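Local coordinates for D-alanyl-D-alanine carboxypeptidase (Penicillin binding protein) family protein (Francisella tularensis subsp. tularensis, PDB 6OSU), which probably removes the C-terminal D-alanyl residue from sugar-peptide cell wall precursors, as a serine-type D-Ala-D-Ala carboxypeptidase of peptidase family S11, at residues 116-120 / 128-132; 202-208 / 256-261. All blocks are in the same frame, centred on the assembly; numbering follows the deposited sequence.

The centres of contacts 1 and 2 lie about 15 Å apart, on the same side of the chain's centre. Helix 113-123, which carries 116-120, joins them: one flank packs on 128-132, and elsewhere Gly119 CA meets Leu202 CD2 of contact 2 at 4.3 Å. Contact 1 adjoins the predicted active site, while contact 2 lies near it without touching. The side chain of Thr129 comes within about 3 Å of that of Lys67, the predicted proton acceptor, whereas in contact 2 the side chain of Gln261 stays about 8 Å from that of Ser124, a predicted active-site residue, and about 11 Å from that of Lys278, the predicted substrate-binding residue. Contact 1 is wholly buried, contact 2 only in part.

Contact 1 (116-120 / 128-132); sequences LVTGM and ATIAL
Leu116 and Leu132 interlock between two consecutive helices, 113-123 and 126-137, which form a helical hairpin in the penicillin-binding protein/serine beta-lactamase fold. The axes of 116-120 and 128-132 approach to 8.8 Å at 135° between their N-to-C directions, so the helices run roughly antiparallel but strongly splayed. Leu116 can be followed outward. Its CB rests 3.9 Å from Leu132 CG. A chi1 of -72° sets CG anti to the carbonyl carbon, and from CG the methyls go to different partners: CD1 lies against CD2 and CG of Leu132 and reaches toward Ala131, while CD2 ends 3.8 Å from Ala128 CB. The two leucines slide past each other in opposite directions, which lets each lie along the flank of the other.

Next to this pair the backbones come close at small residues. Ala128 CB also sits 3.5 Å from Leu116 O, and Gly119 presents no side chain toward it; the CA atoms of Leu116 and Ala128 are 5.1 Å apart. Leu132 CD1 meets both Val117 CG2 and Met120 CE, which approach from the same side. Helix 66-79, which bears the predicted catalytic Lys67, packs against Val117, Met120 and Thr129, so the hairpin backs directly onto the active-site helix.

Met120 extends through CB, CG and SD with CG anti to the backbone N (chi1 176°), then bends at the last torsion, bringing CE to 3.6 Å from Leu132 CD1. Thr129 gives its hydroxyl to the hairpin's own turn, OG1 bonding with Gly125 O. The Thr129 and Met120 side chains cross at about a right angle, with OG1 3.3 Å from Met120 CG.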
# COMPACT_ATOMS: atom_id res chain seq x y z
N LEU A 116 -2.30 20.57 7.44
CA LEU A 116 -1.76 20.59 6.08
C LEU A 116 -1.67 19.19 5.49
O LEU A 116 -1.98 18.98 4.31
CB LEU A 116 -0.39 21.26 6.06
CG LEU A 116 -0.34 22.77 6.25
CD1 LEU A 116 1.11 23.25 6.25
CD2 LEU A 116 -1.14 23.48 5.18
N VAL A 117 -1.25 18.21 6.30
CA VAL A 117 -1.17 16.84 5.81
C VAL A 117 -2.56 16.30 5.51
O VAL A 117 -2.77 15.58 4.52
CB VAL A 117 -0.42 15.95 6.82
CG1 VAL A 117 -0.51 14.49 6.42
CG2 VAL A 117 1.03 16.38 6.91
N THR A 118 -3.54 16.63 6.35
CA THR A 118 -4.92 16.23 6.09
C THR A 118 -5.41 16.83 4.78
O THR A 118 -6.04 16.14 3.96
CB THR A 118 -5.83 16.63 7.25
OG1 THR A 118 -5.26 16.17 8.48
CG2 THR A 118 -7.21 16.02 7.08
N GLY A 119 -5.13 18.12 4.55
CA GLY A 119 -5.50 18.73 3.29
C GLY A 119 -4.84 18.05 2.10
O GLY A 119 -5.48 17.81 1.07
N MET A 120 -3.56 17.70 2.24
CA MET A 120 -2.84 17.07 1.15
C MET A 120 -3.38 15.67 0.85
O MET A 120 -3.62 15.33 -0.32
CB MET A 120 -1.35 17.01 1.48
CG MET A 120 -0.48 16.28 0.47
SD MET A 120 1.26 16.38 0.95
CE MET A 120 1.18 15.82 2.65
N ALA A 128 -1.62 23.20 0.21
CA ALA A 128 -1.06 22.56 1.40
C ALA A 128 0.22 21.81 1.07
O ALA A 128 1.20 21.88 1.82
CB ALA A 128 -2.09 21.62 2.02
N THR A 129 0.23 21.09 -0.05
CA THR A 129 1.44 20.37 -0.48
C THR A 129 2.60 21.33 -0.67
O THR A 129 3.73 21.07 -0.23
CB THR A 129 1.16 19.60 -1.77
OG1 THR A 129 -0.00 18.79 -1.59
CG2 THR A 129 2.34 18.72 -2.13
N ILE A 130 2.35 22.46 -1.33
CA ILE A 130 3.42 23.43 -1.59
C ILE A 130 3.90 24.06 -0.28
O ILE A 130 5.09 24.33 -0.12
CB ILE A 130 2.93 24.49 -2.60
CG1 ILE A 130 2.73 23.86 -3.97
CG2 ILE A 130 3.91 25.66 -2.68
CD1 ILE A 130 3.87 22.96 -4.40
N ALA A 131 2.98 24.28 0.66
CA ALA A 131 3.37 24.89 1.93
C ALA A 131 4.26 23.96 2.74
O ALA A 131 5.21 24.42 3.40
CB ALA A 131 2.13 25.28 2.73
N LEU A 132 3.98 22.66 2.72
CA LEU A 132 4.85 21.71 3.40
C LEU A 132 6.20 21.59 2.70
O LEU A 132 7.24 21.50 3.36
CB LEU A 132 4.18 20.34 3.48
CG LEU A 132 3.03 20.19 4.47
CD1 LEU A 132 2.24 18.92 4.19
CD2 LEU A 132 3.55 20.20 5.90

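Contact 2 (202-208 / 256-261); sequences LVWNATK and DNFVLQ
An antiparallel strand pair, 201-205 with 258-262, forms this contact within a small three-stranded sheet; the axes of 202-205 and 258-261 lie 4.8 Å apart. Leu202 with Gln261 and Trp204 with Val259 are the hydrogen-bonded pairs, each linked by two backbone bonds. Trp204 N donates to Val259 O at 3.0 Å, and Val259 N returns the bond to Trp204 O. Beyond the regular ladder, Ala206 N still reaches Asn257 O.

The non-hydrogen-bonded pairs place Val203, Leu260, Asn205 and Phe258 on one face. There the Phe258 ring reaches across to strand 201-205, one face against Asn205, whose CA stands 3.8 Å from the ring centroid in a CH-pi contact over the face. The Asn205 amide, tilted 36° to the ring, extends across it because CG is anti to the backbone N (chi1 -171°). Val203 CG1 fills the neighbouring position, 3.7 Å from Leu260 CD2, these two side chains lying side by side.

At the strand end the side chains take over. Asn205 OD1 accepts from Lys208 N at 3.2 Å, an Asx motif, with the donor above the carbonyl plane; ND2 makes a weak bond to Asp256 OD1. Thr207 OG1 receives Asn257 N at 2.8 Å and 171°, a nearly straight bond that ties the turn after strand 201-205 to the residue just ahead of strand 258-262.

Strand 201-205 is central, with 210-212 along its other edge. Helix 113-123 meets Leu202, Trp204 and Gln261 on one face, while helix 214-220 touches Val203 and Leu260 on the other, where Phe252 and Phe224 also meet the Phe258 ring.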
# COMPACT_ATOMS: atom_id res chain seq x y z
N LEU A 202 -12.97 16.58 5.10
CA LEU A 202 -12.32 17.67 5.81
C LEU A 202 -13.33 18.79 6.06
O LEU A 202 -13.86 19.37 5.11
CB LEU A 202 -11.11 18.20 5.04
CG LEU A 202 -10.46 19.47 5.59
CD1 LEU A 202 -9.93 19.25 7.00
CD2 LEU A 202 -9.35 19.95 4.67
N VAL A 203 -13.59 19.08 7.33
CA VAL A 203 -14.39 20.22 7.74
C VAL A 203 -13.42 21.33 8.11
O VAL A 203 -12.75 21.25 9.15
CB VAL A 203 -15.32 19.87 8.91
CG1 VAL A 203 -16.22 21.06 9.24
CG2 VAL A 203 -16.15 18.64 8.58
N TRP A 204 -13.34 22.37 7.28
CA TRP A 204 -12.26 23.35 7.34
C TRP A 204 -12.83 24.74 7.61
O TRP A 204 -13.63 25.25 6.81
CB TRP A 204 -11.46 23.33 6.04
CG TRP A 204 -10.43 24.40 5.89
CD1 TRP A 204 -10.49 25.47 5.05
CD2 TRP A 204 -9.18 24.51 6.59
NE1 TRP A 204 -9.35 26.24 5.18
CE2 TRP A 204 -8.54 25.67 6.12
CE3 TRP A 204 -8.55 23.74 7.58
CZ2 TRP A 204 -7.29 26.08 6.60
CZ3 TRP A 204 -7.32 24.15 8.05
CH2 TRP A 204 -6.70 25.31 7.56
N ASN A 205 -12.43 25.34 8.72
CA ASN A 205 -12.79 26.72 9.05
C ASN A 205 -11.78 27.64 8.37
O ASN A 205 -10.67 27.83 8.87
CB ASN A 205 -12.82 26.94 10.56
CG ASN A 205 -13.42 28.28 10.95
OD1 ASN A 205 -13.41 29.24 10.17
ND2 ASN A 205 -13.94 28.36 12.17
N ALA A 206 -12.17 28.22 7.23
CA ALA A 206 -11.24 29.08 6.51
C ALA A 206 -11.01 30.40 7.23
O ALA A 206 -9.97 31.04 7.03
CB ALA A 206 -11.77 29.34 5.09
N THR A 207 -11.96 30.83 8.07
CA THR A 207 -11.78 32.08 8.81
C THR A 207 -10.67 31.95 9.84
O THR A 207 -9.72 32.74 9.85
CB THR A 207 -13.10 32.49 9.47
OG1 THR A 207 -14.05 32.86 8.46
CG2 THR A 207 -12.87 33.67 10.40
N LYS A 208 -10.78 30.96 10.73
CA LYS A 208 -9.76 30.72 11.74
C LYS A 208 -8.55 29.97 11.20
O LYS A 208 -7.53 29.91 11.89
CB LYS A 208 -10.35 29.94 12.91
CG LYS A 208 -11.05 30.79 13.96
CD LYS A 208 -12.23 30.04 14.56
CE LYS A 208 -12.59 30.55 15.94
NZ LYS A 208 -11.93 29.74 17.01
N ASP A 256 -18.45 32.61 10.37
CA ASP A 256 -17.18 32.04 9.93
C ASP A 256 -17.35 31.26 8.63
O ASP A 256 -18.33 30.54 8.45
CB ASP A 256 -16.62 31.13 11.03
CG ASP A 256 -15.91 31.91 12.12
OD1 ASP A 256 -14.73 31.62 12.39
OD2 ASP A 256 -16.54 32.83 12.69
N ASN A 257 -16.39 31.41 7.73
CA ASN A 257 -16.46 30.74 6.44
C ASN A 257 -15.90 29.33 6.56
O ASN A 257 -14.79 29.13 7.06
CB ASN A 257 -15.69 31.52 5.38
CG ASN A 257 -15.74 30.85 4.02
OD1 ASN A 257 -16.76 30.93 3.33
ND2 ASN A 257 -14.66 30.20 3.63
N PHE A 258 -16.67 28.36 6.08
CA PHE A 258 -16.29 26.95 6.15
C PHE A 258 -16.30 26.35 4.75
O PHE A 258 -17.21 26.61 3.95
CB PHE A 258 -17.24 26.17 7.05
CG PHE A 258 -16.81 26.11 8.49
CD1 PHE A 258 -17.06 27.17 9.34
CD2 PHE A 258 -16.17 24.99 8.99
CE1 PHE A 258 -16.67 27.12 10.67
CE2 PHE A 258 -15.78 24.93 10.31
CZ PHE A 258 -16.03 26.00 11.15
N VAL A 259 -15.28 25.54 4.46
CA VAL A 259 -15.21 24.73 3.25
C VAL A 259 -15.33 23.28 3.66
O VAL A 259 -14.65 22.83 4.60
CB VAL A 259 -13.91 24.99 2.47
CG1 VAL A 259 -13.89 24.14 1.21
CG2 VAL A 259 -13.78 26.46 2.13
N LEU A 260 -16.20 22.54 2.98
CA LEU A 260 -16.48 21.14 3.29
C LEU A 260 -16.21 20.30 2.06
O LEU A 260 -16.81 20.52 1.01
CB LEU A 260 -17.93 20.97 3.76
CG LEU A 260 -18.34 21.87 4.92
CD1 LEU A 260 -19.72 22.46 4.68
CD2 LEU A 260 -18.30 21.10 6.23
N GLN A 261 -15.29 19.34 2.18
CA GLN A 261 -14.93 18.48 1.07
C GLN A 261 -14.83 17.04 1.53
O GLN A 261 -14.37 16.77 2.65
CB GLN A 261 -13.59 18.90 0.44
CG GLN A 261 -13.37 20.39 0.35
CD GLN A 261 -12.25 20.75 -0.60
OE1 GLN A 261 -12.27 20.35 -1.76
NE2 GLN A 261 -11.27 21.50 -0.11